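Local structure of CBS domain-containing predicted protein TM0935 (1O50) at residues L68-F76 / M90-I101; D104-T112 / N124-E134. The protein is of unknown function but carries two CBS domains in tandem, a pair fold that in related proteins often binds adenine nucleotides and acts as a regulatory module. One frame throughout, in Å; residues are numbered along the deposited sequence. Where two conformers were deposited one is given.

Interaction 1 (L68-F76 / M90-I101)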
loop_
_atom_site.group_PDB
_atom_site.type_symbol
_atom_site.label_atom_id
_atom_site.label_comp_id
_atom_site.label_asym_id
_atom_site.label_seq_id
_atom_site.Cartn_x
_atom_site.Cartn_y
_atom_site.Cartn_z
ATOM N N LEU A 68 -2.792 1.109 -10.419
ATOM C CA LEU A 68 -2.979 -0.102 -11.221
ATOM C C LEU A 68 -4.298 -0.804 -10.877
ATOM O O LEU A 68 -5.010 -1.313 -11.759
ATOM C CB LEU A 68 -1.793 -1.061 -11.005
ATOM C CG LEU A 68 -1.720 -2.327 -11.858
ATOM C CD1 LEU A 68 -1.961 -2.047 -13.346
ATOM C CD2 LEU A 68 -0.363 -3.044 -11.650
ATOM N N LEU A 69 -4.651 -0.776 -9.593
ATOM C CA LEU A 69 -5.904 -1.347 -9.118
ATOM C C LEU A 69 -7.075 -0.544 -9.713
ATOM O O LEU A 69 -8.045 -1.119 -10.196
ATOM C CB LEU A 69 -5.931 -1.320 -7.586
ATOM C CG LEU A 69 -7.043 -2.089 -6.893
ATOM C CD1 LEU A 69 -6.835 -3.604 -7.131
ATOM C CD2 LEU A 69 -7.152 -1.771 -5.388
ATOM N N LYS A 70 -6.951 0.777 -9.738
ATOM C CA LYS A 70 -7.989 1.641 -10.250
ATOM C C LYS A 70 -8.158 1.453 -11.778
ATOM O O LYS A 70 -9.266 1.329 -12.286
ATOM C CB LYS A 70 -7.720 3.118 -9.888
ATOM C CG LYS A 70 -8.001 3.450 -8.432
ATOM C CD LYS A 70 -7.570 4.869 -8.106
ATOM C CE LYS A 70 -7.729 5.188 -6.615
ATOM N NZ LYS A 70 -7.207 6.592 -6.275
ATOM N N VAL A 71 -7.035 1.448 -12.480
ATOM C CA VAL A 71 -6.985 1.199 -13.917
ATOM C C VAL A 71 -7.679 -0.150 -14.213
ATOM O O VAL A 71 -8.409 -0.289 -15.195
ATOM C CB VAL A 71 -5.486 1.203 -14.380
ATOM C CG1 VAL A 71 -5.318 0.470 -15.682
ATOM C CG2 VAL A 71 -4.978 2.624 -14.475
ATOM N N SER A 72 -7.443 -1.132 -13.340
ATOM C CA SER A 72 -7.940 -2.488 -13.516
ATOM C C SER A 72 -9.434 -2.549 -13.300
ATOM O O SER A 72 -10.113 -3.125 -14.110
ATOM C CB SER A 72 -7.202 -3.491 -12.626
ATOM O OG SER A 72 -5.812 -3.407 -12.878
ATOM N N GLY A 73 -9.960 -1.919 -12.251
ATOM C CA GLY A 73 -11.380 -1.849 -12.021
ATOM C C GLY A 73 -12.178 -1.204 -13.129
ATOM O O GLY A 73 -13.322 -1.593 -13.376
ATOM N N PHE A 74 -11.634 -0.151 -13.752
ATOM C CA PHE A 74 -12.252 0.441 -14.913
ATOM C C PHE A 74 -12.222 -0.512 -16.127
ATOM O O PHE A 74 -13.217 -0.745 -16.768
ATOM C CB PHE A 74 -11.596 1.768 -15.284
ATOM C CG PHE A 74 -12.205 2.388 -16.476
ATOM C CD1 PHE A 74 -13.482 2.895 -16.410
ATOM C CD2 PHE A 74 -11.528 2.409 -17.694
ATOM C CE1 PHE A 74 -14.102 3.464 -17.537
ATOM C CE2 PHE A 74 -12.109 2.956 -18.815
ATOM C CZ PHE A 74 -13.401 3.502 -18.749
ATOM N N HIS A 75 -11.051 -1.076 -16.419
ATOM C CA HIS A 75 -10.902 -1.910 -17.591
ATOM C C HIS A 75 -11.781 -3.163 -17.530
ATOM O O HIS A 75 -12.392 -3.523 -18.519
ATOM C CB HIS A 75 -9.435 -2.364 -17.726
ATOM C CG HIS A 75 -9.177 -3.166 -18.958
ATOM N ND1 HIS A 75 -9.154 -2.602 -20.214
ATOM C CD2 HIS A 75 -8.928 -4.488 -19.131
ATOM C CE1 HIS A 75 -8.891 -3.541 -21.107
ATOM N NE2 HIS A 75 -8.766 -4.693 -20.479
ATOM N N PHE A 76 -11.811 -3.830 -16.372
ATOM C CA PHE A 76 -12.505 -5.107 -16.231
ATOM C C PHE A 76 -13.950 -4.991 -15.758
ATOM O O PHE A 76 -14.770 -5.819 -16.121
ATOM C CB PHE A 76 -11.714 -6.027 -15.317
ATOM C CG PHE A 76 -10.469 -6.550 -15.944
ATOM C CD1 PHE A 76 -10.535 -7.564 -16.888
ATOM C CD2 PHE A 76 -9.231 -6.052 -15.610
ATOM C CE1 PHE A 76 -9.394 -8.035 -17.482
ATOM C CE2 PHE A 76 -8.108 -6.540 -16.179
ATOM C CZ PHE A 76 -8.195 -7.523 -17.139
ATOM N N MET A 90 -10.921 8.597 -17.252
ATOM C CA MET A 90 -10.197 7.361 -17.564
ATOM C C MET A 90 -10.601 6.784 -18.912
ATOM O O MET A 90 -11.770 6.805 -19.306
ATOM C CB MET A 90 -10.244 6.294 -16.485
ATOM C CG MET A 90 -11.397 6.297 -15.508
ATOM S SD MET A 90 -10.814 5.592 -13.914
ATOM C CE MET A 90 -9.090 4.665 -14.338
ATOM N N LYS A 91 -9.578 6.292 -19.603
ATOM C CA LYS A 91 -9.642 6.000 -21.024
ATOM C C LYS A 91 -9.333 4.525 -21.223
ATOM O O LYS A 91 -8.881 3.839 -20.321
ATOM C CB LYS A 91 -8.655 6.882 -21.802
ATOM C CG LYS A 91 -8.918 8.370 -21.735
ATOM C CD LYS A 91 -10.253 8.724 -22.318
ATOM C CE LYS A 91 -10.271 10.063 -23.079
ATOM N NZ LYS A 91 -9.899 9.914 -24.548
ATOM N N ARG A 92 -9.577 4.054 -22.436
ATOM C CA ARG A 92 -9.534 2.646 -22.749
ATOM C C ARG A 92 -8.088 2.210 -22.944
ATOM O O ARG A 92 -7.305 2.906 -23.617
ATOM C CB ARG A 92 -10.362 2.428 -24.013
ATOM C CG ARG A 92 -10.337 1.033 -24.568
ATOM C CD ARG A 92 -11.165 0.883 -25.835
ATOM N NE ARG A 92 -11.100 -0.518 -26.271
ATOM C CZ ARG A 92 -11.875 -1.054 -27.199
ATOM N NH1 ARG A 92 -12.775 -0.324 -27.842
ATOM N NH2 ARG A 92 -11.725 -2.328 -27.496
ATOM N N LEU A 93 -7.738 1.048 -22.396
ATOM C CA LEU A 93 -6.443 0.455 -22.641
ATOM C C LEU A 93 -6.433 -0.175 -24.039
ATOM O O LEU A 93 -7.389 -0.840 -24.429
ATOM C CB LEU A 93 -6.123 -0.581 -21.579
ATOM C CG LEU A 93 -6.022 -0.042 -20.153
ATOM C CD1 LEU A 93 -5.814 -1.206 -19.224
ATOM C CD2 LEU A 93 -4.883 0.969 -20.035
ATOM N N ILE A 94 -5.346 0.058 -24.778
ATOM C CA ILE A 94 -5.156 -0.490 -26.124
ATOM C C ILE A 94 -3.917 -1.427 -26.179
ATOM O O ILE A 94 -4.047 -2.635 -26.404
ATOM C CB ILE A 94 -5.041 0.693 -27.145
ATOM C CG1 ILE A 94 -6.234 1.661 -27.004
ATOM C CG2 ILE A 94 -4.926 0.201 -28.572
ATOM C CD1 ILE A 94 -7.528 1.174 -27.607
ATOM N N ALA A 95 -2.729 -0.871 -25.968
ATOM C CA ALA A 95 -1.476 -1.657 -25.890
ATOM C C ALA A 95 -1.387 -2.477 -24.591
ATOM O O ALA A 95 -0.753 -3.560 -24.545
ATOM C CB ALA A 95 -0.266 -0.712 -26.039
ATOM N N LYS A 96 -2.102 -2.015 -23.555
ATOM C CA LYS A 96 -1.994 -2.535 -22.202
ATOM C C LYS A 96 -0.520 -2.611 -21.756
ATOM O O LYS A 96 0.028 -3.668 -21.496
ATOM C CB LYS A 96 -2.729 -3.878 -22.110
ATOM C CG LYS A 96 -4.246 -3.746 -22.446
ATOM C CD LYS A 96 -4.766 -4.949 -23.238
ATOM C CE LYS A 96 -6.163 -4.655 -23.743
ATOM N NZ LYS A 96 -6.787 -5.823 -24.456
ATOM N N ASN A 97 0.131 -1.469 -21.707
ATOM C CA ASN A 97 1.514 -1.426 -21.260
ATOM C C ASN A 97 1.757 -0.296 -20.234
ATOM O O ASN A 97 0.855 0.495 -19.935
ATOM C CB ASN A 97 2.490 -1.405 -22.448
ATOM C CG ASN A 97 2.381 -0.132 -23.329
ATOM O OD1 ASN A 97 2.056 0.955 -22.872
ATOM N ND2 ASN A 97 2.730 -0.284 -24.581
ATOM N N ALA A 98 2.965 -0.257 -19.688
ATOM C CA ALA A 98 3.344 0.773 -18.742
ATOM C C ALA A 98 3.108 2.194 -19.239
ATOM O O ALA A 98 2.612 3.033 -18.482
ATOM C CB ALA A 98 4.823 0.611 -18.402
ATOM N N SER A 99 3.447 2.510 -20.480
ATOM C CA SER A 99 3.322 3.922 -20.922
ATOM C C SER A 99 1.893 4.486 -20.974
ATOM O O SER A 99 1.694 5.714 -20.980
ATOM C CB SER A 99 4.039 4.171 -22.257
ATOM O OG SER A 99 3.459 3.437 -23.291
ATOM N N GLU A 100 0.909 3.603 -21.078
ATOM C CA GLU A 100 -0.496 4.004 -21.113
ATOM C C GLU A 100 -1.028 4.368 -19.750
ATOM O O GLU A 100 -2.023 5.127 -19.652
ATOM C CB GLU A 100 -1.364 2.849 -21.633
ATOM C CG GLU A 100 -1.248 2.576 -23.113
ATOM C CD GLU A 100 -2.229 1.523 -23.645
ATOM O OE1 GLU A 100 -2.548 0.509 -22.946
ATOM O OE2 GLU A 100 -2.608 1.685 -24.830
ATOM N N ILE A 101 -0.457 3.752 -18.711
ATOM C CA ILE A 101 -0.853 4.018 -17.317
ATOM C C ILE A 101 0.128 4.798 -16.395
ATOM O O ILE A 101 -0.271 5.161 -15.294
ATOM C CB ILE A 101 -1.298 2.708 -16.626
ATOM C CG1 ILE A 101 -0.200 1.676 -16.525
ATOM C CG2 ILE A 101 -2.442 2.128 -17.403
ATOM C CD1 ILE A 101 -0.517 0.548 -15.507
HETATM O O HOH W 1 -9.532 0.068 -20.379
#
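Phe74 and His75 reach loop 90-96 with CG anti to the backbone N, at chi1 180° and -177°. Both rings are thereby turned out of the helix onto the incoming loop. Met90 runs past Phe74 in the opposite direction. Its CG sits over one face of the phenyl ring, 4.2 Å from the centroid and displaced toward the rim. Beyond it the sulfur makes an oblique Met-aromatic contact. Met90 CE lies 3.9 Å from Phe74 CB, though the geometry of this chain end is doubtful. With an alanine here instead of Phe74, Met90 CG and sulfur would probably lose the ring they lie on, and a gap would open beside the loop.

His75 is held differently. Leu93 CD1 makes a CH-pi contact over one face, 4.1 Å from the ring centroid. In the ring plane, ND1 bonds a water at 2.7 Å, and that water accepts from Leu93 N. Glu156 of the second subunit takes NE2 and also forms a salt bridge with Lys96. Both ring nitrogens thus have partners, which is likely to hold the ring in this orientation.

Deeper in, Val71 CG1 meets both Leu93 CD1, at 3.9 Å, and Ile101 CG2. Leu68 CD1 meets Ile101 CD1 at 3.7 Å. The loop also braces itself: Glu100 OE2 accepts from Ile94 N and Ala95 N, which approach from opposite faces of the carboxylate. Leu93 also packs on Trp152 of the second subunit. Here the chain that follows helix 65-77 folds back over it, at a dimer contact of the CBS-domain pair fold.

Interaction 2 (D104-T112 / N124-E134); sequences DPVYVHMDT and NNIQEMPVVDE
His109 and Val132 cross with the imidazole edge toward the strand. His109 CG is anti to the carbonyl carbon (chi1 -56°), which swings the ring back to Val132 O. ND1 gives its proton to that oxygen at 3.0 Å; the oxygen is near the ring plane, but the nitrogen is well above the carbonyl plane. A water accepts from Met110 N and donates to Val132 O. Next to ND1, His109 CE1 comes within 3.4 Å of Glu134 OE1, with ring and carboxylate planes 73° apart.

Tyr107 lies at about a right angle to Val132, its CD1 packed closely on CG2 at 3.3 Å. Val108 is likewise crosswise to Met129, CG1 against CE at 3.8 Å, while its CG2 meets Val131 CG2. Met110 CE touches Val131 CG1. Val106 and Asn124 come from opposite directions, Val106 CG2 lying 3.7 Å from Asn124 OD1; Asn124 ND2 bonds Leu120 O.

Val108 N bonds Pro130 O at 3.1 Å and Val108 O accepts from Val132 N, a single parallel bridge. Helix 114-124 links Val108 to strand 128-132, consistent with the beta-alpha-beta start of a CBS motif. Val106 O is buried with no partner, probably because Pro130 has no N-H. The contact is mainly apolar, its polar grip gathered at Val108, His109, Pro130 and Val132.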
loop_
_atom_site.group_PDB
_atom_site.type_symbol
_atom_site.label_atom_id
_atom_site.label_comp_id
_atom_site.label_asym_id
_atom_site.label_seq_id
_atom_site.Cartn_x
_atom_site.Cartn_y
_atom_site.Cartn_z
ATOM N N ASP A 104 3.312 10.938 -13.882
ATOM C CA ASP A 104 4.503 11.723 -13.734
ATOM C C ASP A 104 5.167 11.347 -12.439
ATOM O O ASP A 104 4.506 11.317 -11.404
ATOM C CB ASP A 104 4.151 13.201 -13.686
ATOM C CG ASP A 104 3.635 13.715 -15.004
ATOM O OD1 ASP A 104 3.871 13.056 -16.049
ATOM O OD2 ASP A 104 2.986 14.787 -15.096
ATOM N N PRO A 105 6.471 11.103 -12.467
ATOM C CA PRO A 105 7.167 10.647 -11.257
ATOM C C PRO A 105 7.210 11.714 -10.130
ATOM O O PRO A 105 7.402 12.905 -10.367
ATOM C CB PRO A 105 8.584 10.273 -11.753
ATOM C CG PRO A 105 8.742 10.959 -13.042
ATOM C CD PRO A 105 7.381 11.281 -13.609
ATOM N N VAL A 106 6.989 11.240 -8.916
ATOM C CA VAL A 106 7.189 11.985 -7.685
ATOM C C VAL A 106 8.398 11.317 -7.011
ATOM O O VAL A 106 8.398 10.106 -6.799
ATOM C CB VAL A 106 5.980 11.835 -6.755
ATOM C CG1 VAL A 106 6.236 12.546 -5.405
ATOM C CG2 VAL A 106 4.730 12.365 -7.431
ATOM N N TYR A 107 9.438 12.090 -6.713
ATOM C CA TYR A 107 10.664 11.496 -6.210
ATOM C C TYR A 107 11.312 12.330 -5.095
ATOM O O TYR A 107 10.932 13.480 -4.869
ATOM C CB TYR A 107 11.633 11.318 -7.375
ATOM C CG TYR A 107 11.886 12.578 -8.144
ATOM C CD1 TYR A 107 12.817 13.500 -7.708
ATOM C CD2 TYR A 107 11.195 12.844 -9.331
ATOM C CE1 TYR A 107 13.059 14.668 -8.427
ATOM C CE2 TYR A 107 11.409 13.999 -10.048
ATOM C CZ TYR A 107 12.348 14.908 -9.597
ATOM O OH TYR A 107 12.580 16.052 -10.310
ATOM N N VAL A 108 12.299 11.740 -4.421
ATOM C CA VAL A 108 13.076 12.450 -3.416
ATOM C C VAL A 108 14.584 12.418 -3.738
ATOM O O VAL A 108 15.004 11.753 -4.656
ATOM C CB VAL A 108 12.761 11.944 -1.989
ATOM C CG1 VAL A 108 11.295 12.256 -1.633
ATOM C CG2 VAL A 108 13.035 10.461 -1.810
ATOM N N HIS A 109 15.374 13.172 -2.987
ATOM C CA HIS A 109 16.833 13.079 -3.033
ATOM C C HIS A 109 17.346 12.647 -1.669
ATOM O O HIS A 109 16.622 12.672 -0.710
ATOM C CB HIS A 109 17.461 14.425 -3.377
ATOM C CG HIS A 109 16.969 15.024 -4.654
ATOM N ND1 HIS A 109 17.314 14.526 -5.893
ATOM C CD2 HIS A 109 16.196 16.110 -4.891
ATOM C CE1 HIS A 109 16.776 15.277 -6.836
ATOM N NE2 HIS A 109 16.077 16.234 -6.254
ATOM N N MET A 110 18.622 12.303 -1.590
ATOM C CA MET A 110 19.263 11.892 -0.330
ATOM C C MET A 110 19.167 12.955 0.783
ATOM O O MET A 110 18.982 12.625 1.968
ATOM C CB MET A 110 20.734 11.504 -0.590
ATOM C CG MET A 110 20.903 10.164 -1.302
ATOM S SD MET A 110 20.224 8.830 -0.347
ATOM C CE MET A 110 20.189 7.449 -1.565
ATOM N N ASP A 111 19.262 14.221 0.391
ATOM C CA ASP A 111 19.307 15.327 1.337
ATOM C C ASP A 111 17.905 15.864 1.634
ATOM O O ASP A 111 17.743 16.748 2.453
ATOM C CB ASP A 111 20.328 16.395 0.877
ATOM C CG ASP A 111 21.797 15.887 0.965
ATOM O OD1 ASP A 111 22.682 16.381 0.203
ATOM O OD2 ASP A 111 22.157 14.986 1.769
ATOM N N THR A 112 16.885 15.287 1.012
ATOM C CA THR A 112 15.504 15.693 1.271
ATOM C C THR A 112 15.111 15.432 2.726
ATOM O O THR A 112 15.346 14.322 3.235
ATOM C CB THR A 112 14.551 14.907 0.343
ATOM O OG1 THR A 112 14.882 15.194 -1.018
ATOM C CG2 THR A 112 13.124 15.366 0.488
ATOM N N ASN A 124 0.156 12.573 -2.466
ATOM C CA ASN A 124 0.075 11.803 -3.713
ATOM C C ASN A 124 -0.473 10.392 -3.502
ATOM O O ASN A 124 -0.625 9.587 -4.437
ATOM C CB ASN A 124 1.483 11.728 -4.321
ATOM C CG ASN A 124 1.954 13.077 -4.837
ATOM O OD1 ASN A 124 1.523 13.511 -5.895
ATOM N ND2 ASN A 124 2.793 13.771 -4.059
ATOM N N ASN A 125 -0.783 10.088 -2.259
ATOM C CA ASN A 125 -1.319 8.800 -1.898
ATOM C C ASN A 125 -0.497 7.655 -2.460
ATOM O O ASN A 125 -1.037 6.735 -3.096
ATOM C CB ASN A 125 -2.793 8.639 -2.299
ATOM C CG ASN A 125 -3.367 7.286 -1.808
ATOM O OD1 ASN A 125 -2.994 6.846 -0.731
ATOM N ND2 ASN A 125 -4.248 6.632 -2.593
ATOM N N ILE A 126 0.822 7.726 -2.254
ATOM C CA ILE A 126 1.740 6.642 -2.586
ATOM C C ILE A 126 2.543 6.231 -1.326
ATOM O O ILE A 126 2.643 7.007 -0.398
ATOM C CB ILE A 126 2.703 7.092 -3.736
ATOM C CG1 ILE A 126 3.581 8.236 -3.270
ATOM C CG2 ILE A 126 1.913 7.518 -5.025
ATOM C CD1 ILE A 126 4.423 8.872 -4.335
ATOM N N GLN A 127 3.089 5.025 -1.296
ATOM C CA GLN A 127 3.895 4.513 -0.193
ATOM C C GLN A 127 5.310 4.037 -0.590
ATOM O O GLN A 127 5.964 3.284 0.157
ATOM C CB GLN A 127 3.121 3.390 0.510
ATOM C CG GLN A 127 1.807 3.900 1.080
ATOM C CD GLN A 127 1.144 2.979 2.031
ATOM O OE1 GLN A 127 1.799 2.391 2.852
ATOM N NE2 GLN A 127 -0.196 2.915 1.991
ATOM N N GLU A 128 5.795 4.449 -1.760
ATOM C CA GLU A 128 7.152 4.067 -2.201
ATOM C C GLU A 128 7.531 5.033 -3.274
ATOM O O GLU A 128 6.739 5.332 -4.175
ATOM C CB GLU A 128 7.223 2.659 -2.760
ATOM C CG GLU A 128 8.632 2.159 -2.999
ATOM C CD GLU A 128 8.727 0.776 -3.600
ATOM O OE1 GLU A 128 7.704 0.146 -3.792
ATOM O OE2 GLU A 128 9.856 0.286 -3.865
ATOM N N MET A 129 8.735 5.559 -3.141
ATOM C CA MET A 129 9.227 6.606 -3.997
ATOM C C MET A 129 10.645 6.283 -4.270
ATOM O O MET A 129 11.322 5.758 -3.399
ATOM C CB MET A 129 9.220 7.951 -3.280
ATOM C CG MET A 129 7.968 8.681 -3.383
ATOM S SD MET A 129 7.984 10.334 -2.655
ATOM C CE MET A 129 8.344 9.896 -1.073
ATOM N N PRO A 130 11.147 6.671 -5.449
ATOM C CA PRO A 130 12.548 6.453 -5.769
ATOM C C PRO A 130 13.357 7.621 -5.253
ATOM O O PRO A 130 12.825 8.713 -5.106
ATOM C CB PRO A 130 12.533 6.434 -7.298
ATOM C CG PRO A 130 11.484 7.402 -7.653
ATOM C CD PRO A 130 10.448 7.338 -6.567
ATOM N N VAL A 131 14.634 7.376 -4.975
ATOM C CA VAL A 131 15.575 8.420 -4.620
ATOM C C VAL A 131 16.457 8.604 -5.843
ATOM O O VAL A 131 17.024 7.650 -6.356
ATOM C CB VAL A 131 16.416 8.027 -3.380
ATOM C CG1 VAL A 131 17.322 9.148 -2.969
ATOM C CG2 VAL A 131 15.472 7.582 -2.221
ATOM N N VAL A 132 16.544 9.832 -6.327
ATOM C CA VAL A 132 17.199 10.090 -7.589
ATOM C C VAL A 132 18.363 11.039 -7.371
ATOM O O VAL A 132 18.393 11.793 -6.397
ATOM C CB VAL A 132 16.226 10.672 -8.672
ATOM C CG1 VAL A 132 15.021 9.761 -8.878
ATOM C CG2 VAL A 132 15.770 12.109 -8.341
ATOM N N ASP A 133 19.318 10.988 -8.290
ATOM C CA ASP A 133 20.430 11.912 -8.273
ATOM C C ASP A 133 20.017 13.103 -9.115
ATOM O O ASP A 133 18.829 13.297 -9.360
ATOM C CB ASP A 133 21.727 11.234 -8.741
ATOM C CG ASP A 133 21.681 10.741 -10.191
ATOM O OD1 ASP A 133 20.754 11.092 -10.957
ATOM O OD2 ASP A 133 22.572 9.988 -10.643
ATOM N N GLU A 134 20.972 13.909 -9.556
ATOM C CA GLU A 134 20.626 15.173 -10.186
ATOM C C GLU A 134 20.436 15.064 -11.683
ATOM O O GLU A 134 20.195 16.071 -12.339
ATOM C CB GLU A 134 21.687 16.237 -9.893
ATOM C CG GLU A 134 21.057 17.587 -9.581
ATOM C CD GLU A 134 20.482 17.647 -8.170
ATOM O OE1 GLU A 134 19.297 17.293 -7.966
ATOM O OE2 GLU A 134 21.233 18.053 -7.261
HETATM O O HOH W 2 20.180 11.941 -4.199
#

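Interactions 1 and 2 follow one another along the chain. Segment 90-101 ends interaction 1, and segment 104-112 begins interaction 2 after only two residues. Their centres are about 23 Å apart, and they share no contact beyond this join. The centre of interaction 1 is about 17 Å from the centre of the chain and that of interaction 2 about 8 Å, so interaction 1 is the more peripheral. Strand 58-64 connects them: Ile63 packs on Leu68 and Ile101, while Met62 packs on Val106. Both also meet the second subunit. Interaction 1 does so through Glu156 and Trp152 of the second subunit, interaction 2 through Asn125, bonded to Asn125 of the second subunit.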